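Probable M18-family aminopeptidase 1 (Thermotoga maritima, PDB 2GLF) probably removes amino acids from the N-terminal end of peptides as a metal-dependent aminopeptidase of the M18 family. Local coordinates at residues A[323-327]-A[401-405]; A[363-367]-A[404-408]; A[349-354]-A[385-390]. One frame throughout, in Å; residues are numbered along the deposited sequence.

Interaction 1. Residues A[323-327]-A[401-405]; sequences ISGDV and GTIAK. With MN (manganese (II) ion), chain E.
Asp326 meets Thr402 beside a manganese ion, its OD1 lying 3.7 Å from Thr402 CG2. Both carboxylate oxygens of Asp326 grip the metal, OD2 at 2.4 Å from the manganese; His92, Asp249 and a water are its other ligands. With CG swung anti to the backbone N (chi1 -154°), the carboxylate reaches the ion while OD2 also takes a 2.8 Å bond from Val327 N on its anti side, 30° out of the carboxylate plane. Chelation through both oxygens, aided by this bond, probably restricts the group's rotation. Behind it, the hydroxyls of Ser324 and Thr402 do not bond each other, OG to OG1 being 3.7 Å; both instead hydrogen-bond OD2 of Asp416, which ties the two segments together through a third residue. Thr402 OG1 also accepts a weak capping bond of 3.5 Å from Ala404 N at the turn into helix 404-408. Ser324 OG rests 3.5 Å from Ala404 CB, a polar atom against a methyl. Farther out, Ile403 packs on Val90 and on Glu278, Ser282 and Ala288. Strand 321-329 runs between strands 87-92 and 414-421 of the mixed sheet, and the start of helix 404-408 leans on both 321-329 and 414-421.

Interaction 2. Residues A[363-367]-A[404-408]; sequences YSTND and AKFFA
Asn366 packs its CB against the backbone of Lys405, whose side chain runs out from the helix to Ser364. Lys405 NZ gives a 2.6 Å hydrogen bond to Ser364 O, coming in above the carbonyl plane, 41° out of it, with a C=O...N angle of 126°. A bend at chi3 (69°) turns the end of the lysine chain toward that oxygen, and its CG sits 3.7 Å above the centre of the Phe406 ring, over one face. Asn366 works by packing: its CB lies 3.7 Å from Lys405 N, and its amide extends along the helix so that ND2 comes 3.4 Å from Ala408 CB while OD1 faces Ala404 CB at 4.1 Å. The two alanine methyls, one helical turn apart, are thus spanned by one amide. Were Lys405 an alanine, Ser364 O would probably lose this donor and the Phe406 ring the methylene packed over its face. Asp283 of the second subunit packs on both Ser364 and Lys405, placing this edge at the interface. The arrangement is loop-on-helix packing in the M18 fold: the connection between strand 351-354 and helix 370-382 rests on the short helix 404-408.

Interaction 3. Residues A[349-354]-A[385-390]; sequences YGVALV and VIWQVA
The indole of Trp387 runs alongside Leu353 in the same direction, and Leu353 CD1 reaches its CZ3 obliquely at 3.7 Å. At the edge of the ring, in its plane, is Val385 O; NE1 hydrogen-bonds Asn381 OD1, and Arg377 and Leu380 of helix 370-382 also touch the tryptophan. The second flat group is the amide of Gln388. Its NE2 donates a hydrogen bond to Gly350 O at 3.2 Å, nearly in the amide's own plane but 47° above that of the carbonyl, and the same nitrogen also hydrogen-bonds Lys346 O, so two acceptors fix the amide's turn. Gln388 CG sits between its backbone N and carbonyl carbon (chi1 58°), from where the extended chain passes over Tyr349 O and lays its amide against Tyr349 CB.

Between these two side chains, which leave on different faces, the backbones pair in parallel. Val351 N hydrogen-bonds Ile386 O, Gln388 N Val351 O at 2.9 Å, Leu353 N Gln388 O and Ala390 N Leu353 O, the last from above the carbonyl plane. Val351, Leu353, Trp387 and Val389 share one face; Ala352 and Gln388 are on the other, where Ala352 CB meets Ala390 CB at 3.7 Å. Strand 351-354, helix 370-382 and strand 387-389 form a beta-alpha-beta crossover, with 387-389 the outermost strand of the mixed sheet within this chain.

Interactions 1 and 2 share Ala404 and Lys405 and so bring two different segments, 323-327 and 363-367, onto the same short helix 404-408, their centres about 8 Å apart. All three contacts are largely buried. Interaction 1 is deepest and polar, built round a metal ligand and a shared carboxylate. Interactions 2 and 3 lie farther from the chain's centre and beside the second subunit. Interaction 2 mixes one lysine bond with methyl packing; interaction 3, at the edge of the mixed sheet that interaction 1 also reaches, relies on regular backbone pairing and apolar side chains, with one glutamine side-chain bond added. Along the sequence it is nested within the loop closed by interaction 1, whereas its segments alternate with those of interaction 2.

Interaction 1. Residues A[323-327]-A[401-405]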
loop_
_atom_site.group_PDB
_atom_site.type_symbol
_atom_site.label_atom_id
_atom_site.label_comp_id
_atom_site.label_asym_id
_atom_site.label_seq_id
_atom_site.Cartn_x
_atom_site.Cartn_y
_atom_site.Cartn_z
ATOM N N ILE A 323 45.998 -20.696 -11.404
ATOM C CA ILE A 323 45.507 -20.327 -10.090
ATOM C C ILE A 323 44.935 -18.929 -10.272
ATOM O O ILE A 323 45.663 -17.991 -10.609
ATOM C CB ILE A 323 46.632 -20.239 -9.043
ATOM C CG1 ILE A 323 47.378 -21.571 -8.951
ATOM C CG2 ILE A 323 46.042 -19.832 -7.685
ATOM C CD1 ILE A 323 46.551 -22.689 -8.425
ATOM N N SER A 324 43.627 -18.806 -10.084
ATOM C CA SER A 324 42.942 -17.527 -10.196
ATOM C C SER A 324 43.151 -16.793 -8.869
ATOM O O SER A 324 42.488 -17.093 -7.877
ATOM C CB SER A 324 41.453 -17.766 -10.441
ATOM O OG SER A 324 40.749 -16.544 -10.552
ATOM N N GLY A 325 44.079 -15.843 -8.851
ATOM C CA GLY A 325 44.354 -15.116 -7.624
ATOM C C GLY A 325 43.469 -13.910 -7.357
ATOM O O GLY A 325 43.729 -12.819 -7.864
ATOM N N ASP A 326 42.420 -14.107 -6.561
ATOM C CA ASP A 326 41.505 -13.028 -6.207
ATOM C C ASP A 326 41.040 -13.226 -4.763
ATOM O O ASP A 326 41.107 -14.328 -4.226
ATOM C CB ASP A 326 40.314 -12.997 -7.166
ATOM C CG ASP A 326 39.685 -11.614 -7.273
ATOM O OD1 ASP A 326 38.862 -11.401 -8.184
ATOM O OD2 ASP A 326 40.012 -10.737 -6.451
ATOM N N VAL A 327 40.571 -12.152 -4.141
ATOM C CA VAL A 327 40.134 -12.175 -2.747
ATOM C C VAL A 327 38.708 -12.656 -2.526
ATOM O O VAL A 327 37.857 -12.543 -3.405
ATOM C CB VAL A 327 40.229 -10.770 -2.134
ATOM C CG1 VAL A 327 41.654 -10.236 -2.235
ATOM C CG2 VAL A 327 39.265 -9.841 -2.859
ATOM N N GLY A 401 31.781 -14.192 -9.421
ATOM C CA GLY A 401 32.351 -14.322 -10.747
ATOM C C GLY A 401 33.721 -13.677 -10.850
ATOM O O GLY A 401 33.850 -12.462 -10.711
ATOM N N THR A 402 34.746 -14.492 -11.078
ATOM C CA THR A 402 36.111 -13.993 -11.215
ATOM C C THR A 402 36.584 -14.281 -12.631
ATOM O O THR A 402 35.826 -14.809 -13.446
ATOM C CB THR A 402 37.072 -14.675 -10.235
ATOM O OG1 THR A 402 37.043 -16.087 -10.456
ATOM C CG2 THR A 402 36.673 -14.382 -8.799
ATOM N N ILE A 403 37.839 -13.950 -12.921
ATOM C CA ILE A 403 38.376 -14.167 -14.258
ATOM C C ILE A 403 38.751 -15.622 -14.538
ATOM O O ILE A 403 39.100 -15.975 -15.666
ATOM C CB ILE A 403 39.598 -13.264 -14.521
ATOM C CG1 ILE A 403 40.804 -13.732 -13.711
ATOM C CG2 ILE A 403 39.256 -11.835 -14.161
ATOM C CD1 ILE A 403 42.089 -13.000 -14.072
ATOM N N ALA A 404 38.663 -16.463 -13.514
ATOM C CA ALA A 404 38.995 -17.870 -13.665
ATOM C C ALA A 404 38.291 -18.480 -14.871
ATOM O O ALA A 404 38.918 -19.151 -15.690
ATOM C CB ALA A 404 38.622 -18.637 -12.401
ATOM N N LYS A 405 36.989 -18.241 -14.987
ATOM C CA LYS A 405 36.212 -18.791 -16.096
ATOM C C LYS A 405 36.875 -18.624 -17.477
ATOM O O LYS A 405 36.905 -19.563 -18.279
ATOM C CB LYS A 405 34.819 -18.154 -16.130
ATOM C CG LYS A 405 34.824 -16.680 -16.496
ATOM C CD LYS A 405 33.423 -16.160 -16.780
ATOM C CE LYS A 405 32.563 -16.114 -15.528
ATOM N NZ LYS A 405 31.243 -15.494 -15.821
HETATM MN MN MN E . 38.650 -8.991 -7.367
HETATM O O HOH W 1 37.686 -9.825 -5.381
#

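Interaction 2. Residues A[363-367]-A[404-408]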
loop_
_atom_site.group_PDB
_atom_site.type_symbol
_atom_site.label_atom_id
_atom_site.label_comp_id
_atom_site.label_asym_id
_atom_site.label_seq_id
_atom_site.Cartn_x
_atom_site.Cartn_y
_atom_site.Cartn_z
ATOM N N TYR A 363 25.639 -20.014 -11.427
ATOM C CA TYR A 363 25.552 -19.465 -12.778
ATOM C C TYR A 363 26.792 -18.650 -13.104
ATOM O O TYR A 363 27.386 -18.033 -12.220
ATOM C CB TYR A 363 24.334 -18.547 -12.945
ATOM C CG TYR A 363 22.996 -19.203 -12.733
ATOM C CD1 TYR A 363 22.877 -20.587 -12.662
ATOM C CD2 TYR A 363 21.842 -18.432 -12.592
ATOM C CE1 TYR A 363 21.639 -21.194 -12.452
ATOM C CE2 TYR A 363 20.601 -19.026 -12.382
ATOM C CZ TYR A 363 20.504 -20.408 -12.311
ATOM O OH TYR A 363 19.287 -21.006 -12.068
ATOM N N SER A 364 27.171 -18.659 -14.378
ATOM C CA SER A 364 28.309 -17.895 -14.878
ATOM C C SER A 364 29.588 -17.935 -14.043
ATOM O O SER A 364 30.276 -16.922 -13.913
ATOM C CB SER A 364 27.891 -16.435 -15.069
ATOM O OG SER A 364 26.729 -16.345 -15.874
ATOM N N THR A 365 29.916 -19.091 -13.479
ATOM C CA THR A 365 31.128 -19.196 -12.680
ATOM C C THR A 365 31.893 -20.474 -12.963
ATOM O O THR A 365 31.311 -21.516 -13.278
ATOM C CB THR A 365 30.831 -19.160 -11.169
ATOM O OG1 THR A 365 32.066 -19.188 -10.443
ATOM C CG2 THR A 365 29.995 -20.364 -10.752
ATOM N N ASN A 366 33.211 -20.383 -12.859
ATOM C CA ASN A 366 34.044 -21.551 -13.061
ATOM C C ASN A 366 33.866 -22.412 -11.819
ATOM O O ASN A 366 33.691 -21.891 -10.723
ATOM C CB ASN A 366 35.507 -21.144 -13.211
ATOM C CG ASN A 366 36.434 -22.332 -13.201
ATOM O OD1 ASN A 366 37.257 -22.485 -12.297
ATOM N ND2 ASN A 366 36.300 -23.197 -14.204
ATOM N N ASP A 367 33.900 -23.725 -11.986
ATOM C CA ASP A 367 33.734 -24.623 -10.855
ATOM C C ASP A 367 34.796 -25.723 -10.880
ATOM O O ASP A 367 34.575 -26.802 -11.439
ATOM C CB ASP A 367 32.333 -25.234 -10.889
ATOM C CG ASP A 367 32.024 -26.047 -9.656
ATOM O OD1 ASP A 367 30.872 -26.522 -9.533
ATOM O OD2 ASP A 367 32.930 -26.210 -8.812
ATOM N N ALA A 404 38.663 -16.463 -13.514
ATOM C CA ALA A 404 38.995 -17.870 -13.665
ATOM C C ALA A 404 38.291 -18.480 -14.871
ATOM O O ALA A 404 38.918 -19.151 -15.690
ATOM C CB ALA A 404 38.622 -18.637 -12.401
ATOM N N LYS A 405 36.989 -18.241 -14.987
ATOM C CA LYS A 405 36.212 -18.791 -16.096
ATOM C C LYS A 405 36.875 -18.624 -17.477
ATOM O O LYS A 405 36.905 -19.563 -18.279
ATOM C CB LYS A 405 34.819 -18.154 -16.130
ATOM C CG LYS A 405 34.824 -16.680 -16.496
ATOM C CD LYS A 405 33.423 -16.160 -16.780
ATOM C CE LYS A 405 32.563 -16.114 -15.528
ATOM N NZ LYS A 405 31.243 -15.494 -15.821
ATOM N N PHE A 406 37.404 -17.432 -17.746
ATOM C CA PHE A 406 38.034 -17.134 -19.027
ATOM C C PHE A 406 39.206 -18.033 -19.373
ATOM O O PHE A 406 39.416 -18.374 -20.541
ATOM C CB PHE A 406 38.486 -15.678 -19.061
ATOM C CG PHE A 406 37.383 -14.705 -18.789
ATOM C CD1 PHE A 406 36.179 -14.792 -19.489
ATOM C CD2 PHE A 406 37.533 -13.714 -17.819
ATOM C CE1 PHE A 406 35.135 -13.908 -19.227
ATOM C CE2 PHE A 406 36.493 -12.821 -17.548
ATOM C CZ PHE A 406 35.289 -12.920 -18.255
ATOM N N PHE A 407 39.978 -18.416 -18.366
ATOM C CA PHE A 407 41.123 -19.274 -18.611
ATOM C C PHE A 407 40.699 -20.726 -18.769
ATOM O O PHE A 407 41.258 -21.457 -19.591
ATOM C CB PHE A 407 42.151 -19.104 -17.493
ATOM C CG PHE A 407 42.755 -17.737 -17.461
ATOM C CD1 PHE A 407 42.047 -16.667 -16.930
ATOM C CD2 PHE A 407 43.993 -17.500 -18.049
ATOM C CE1 PHE A 407 42.557 -15.380 -16.987
ATOM C CE2 PHE A 407 44.518 -16.209 -18.114
ATOM C CZ PHE A 407 43.796 -15.149 -17.583
ATOM N N ALA A 408 39.701 -21.139 -17.992
ATOM C CA ALA A 408 39.193 -22.501 -18.084
ATOM C C ALA A 408 38.530 -22.607 -19.454
ATOM O O ALA A 408 38.373 -23.694 -20.009
ATOM C CB ALA A 408 38.178 -22.755 -16.983
#

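Interaction 3. Residues A[349-354]-A[385-390]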
loop_
_atom_site.group_PDB
_atom_site.type_symbol
_atom_site.label_atom_id
_atom_site.label_comp_id
_atom_site.label_asym_id
_atom_site.label_seq_id
_atom_site.Cartn_x
_atom_site.Cartn_y
_atom_site.Cartn_z
ATOM N N TYR A 349 43.365 -17.349 9.135
ATOM C CA TYR A 349 43.312 -18.803 9.120
ATOM C C TYR A 349 43.755 -19.422 7.802
ATOM O O TYR A 349 43.296 -20.502 7.423
ATOM C CB TYR A 349 41.915 -19.295 9.519
ATOM C CG TYR A 349 41.726 -19.289 11.020
ATOM C CD1 TYR A 349 41.600 -18.090 11.726
ATOM C CD2 TYR A 349 41.770 -20.476 11.749
ATOM C CE1 TYR A 349 41.531 -18.080 13.115
ATOM C CE2 TYR A 349 41.703 -20.472 13.136
ATOM C CZ TYR A 349 41.586 -19.275 13.811
ATOM O OH TYR A 349 41.539 -19.277 15.185
ATOM N N GLY A 350 44.652 -18.723 7.112
ATOM C CA GLY A 350 45.192 -19.230 5.866
ATOM C C GLY A 350 44.641 -18.681 4.569
ATOM O O GLY A 350 43.795 -17.790 4.562
ATOM N N VAL A 351 45.145 -19.224 3.465
ATOM C CA VAL A 351 44.715 -18.823 2.136
ATOM C C VAL A 351 43.354 -19.456 1.922
ATOM O O VAL A 351 43.098 -20.567 2.398
ATOM C CB VAL A 351 45.656 -19.363 1.045
ATOM C CG1 VAL A 351 45.492 -18.557 -0.223
ATOM C CG2 VAL A 351 47.083 -19.327 1.527
ATOM N N ALA A 352 42.484 -18.752 1.211
ATOM C CA ALA A 352 41.155 -19.267 0.943
ATOM C C ALA A 352 41.127 -19.957 -0.400
ATOM O O ALA A 352 41.609 -19.418 -1.398
ATOM C CB ALA A 352 40.139 -18.144 0.963
ATOM N N LEU A 353 40.575 -21.164 -0.410
ATOM C CA LEU A 353 40.442 -21.951 -1.629
ATOM C C LEU A 353 38.956 -21.890 -1.977
ATOM O O LEU A 353 38.112 -22.404 -1.238
ATOM C CB LEU A 353 40.906 -23.393 -1.374
ATOM C CG LEU A 353 40.910 -24.417 -2.513
ATOM C CD1 LEU A 353 41.884 -25.529 -2.183
ATOM C CD2 LEU A 353 39.511 -24.979 -2.727
ATOM N N VAL A 354 38.643 -21.227 -3.085
ATOM C CA VAL A 354 37.263 -21.061 -3.537
ATOM C C VAL A 354 36.984 -21.959 -4.730
ATOM O O VAL A 354 37.494 -21.719 -5.829
ATOM C CB VAL A 354 36.991 -19.606 -3.974
ATOM C CG1 VAL A 354 35.514 -19.380 -4.096
ATOM C CG2 VAL A 354 37.614 -18.629 -2.988
ATOM N N VAL A 385 51.186 -25.804 3.917
ATOM C CA VAL A 385 50.563 -24.497 3.764
ATOM C C VAL A 385 49.215 -24.454 4.490
ATOM O O VAL A 385 48.383 -25.349 4.340
ATOM C CB VAL A 385 50.336 -24.171 2.280
ATOM C CG1 VAL A 385 49.954 -22.717 2.119
ATOM C CG2 VAL A 385 51.577 -24.495 1.488
ATOM N N ILE A 386 49.009 -23.413 5.288
ATOM C CA ILE A 386 47.763 -23.247 6.025
ATOM C C ILE A 386 46.688 -22.710 5.075
ATOM O O ILE A 386 46.854 -21.644 4.483
ATOM C CB ILE A 386 47.939 -22.254 7.215
ATOM C CG1 ILE A 386 48.667 -22.932 8.381
ATOM C CG2 ILE A 386 46.591 -21.770 7.696
ATOM C CD1 ILE A 386 50.061 -23.385 8.061
ATOM N N TRP A 387 45.594 -23.445 4.918
ATOM C CA TRP A 387 44.520 -22.998 4.035
ATOM C C TRP A 387 43.134 -23.313 4.611
ATOM O O TRP A 387 42.992 -24.102 5.550
ATOM C CB TRP A 387 44.673 -23.637 2.647
ATOM C CG TRP A 387 44.517 -25.128 2.650
ATOM C CD1 TRP A 387 45.405 -26.051 3.136
ATOM C CD2 TRP A 387 43.365 -25.865 2.225
ATOM N NE1 TRP A 387 44.871 -27.316 3.046
ATOM C CE2 TRP A 387 43.621 -27.230 2.492
ATOM C CE3 TRP A 387 42.139 -25.504 1.649
ATOM C CZ2 TRP A 387 42.692 -28.236 2.201
ATOM C CZ3 TRP A 387 41.215 -26.505 1.359
ATOM C CH2 TRP A 387 41.498 -27.855 1.637
ATOM N N GLN A 388 42.114 -22.684 4.042
ATOM C CA GLN A 388 40.739 -22.877 4.492
ATOM C C GLN A 388 39.805 -22.790 3.288
ATOM O O GLN A 388 40.145 -22.161 2.292
ATOM C CB GLN A 388 40.377 -21.798 5.526
ATOM C CG GLN A 388 40.523 -20.370 5.018
ATOM C CD GLN A 388 40.217 -19.322 6.078
ATOM O OE1 GLN A 388 39.301 -19.489 6.885
ATOM N NE2 GLN A 388 40.970 -18.224 6.066
ATOM N N VAL A 389 38.640 -23.427 3.370
ATOM C CA VAL A 389 37.687 -23.376 2.259
ATOM C C VAL A 389 36.881 -22.098 2.396
ATOM O O VAL A 389 36.638 -21.637 3.505
ATOM C CB VAL A 389 36.707 -24.595 2.253
ATOM C CG1 VAL A 389 37.225 -25.689 3.163
ATOM C CG2 VAL A 389 35.309 -24.165 2.654
ATOM N N ALA A 390 36.470 -21.526 1.272
ATOM C CA ALA A 390 35.688 -20.298 1.318
ATOM C C ALA A 390 34.583 -20.271 0.274
ATOM O O ALA A 390 34.752 -20.736 -0.851
ATOM C CB ALA A 390 36.596 -19.086 1.145
#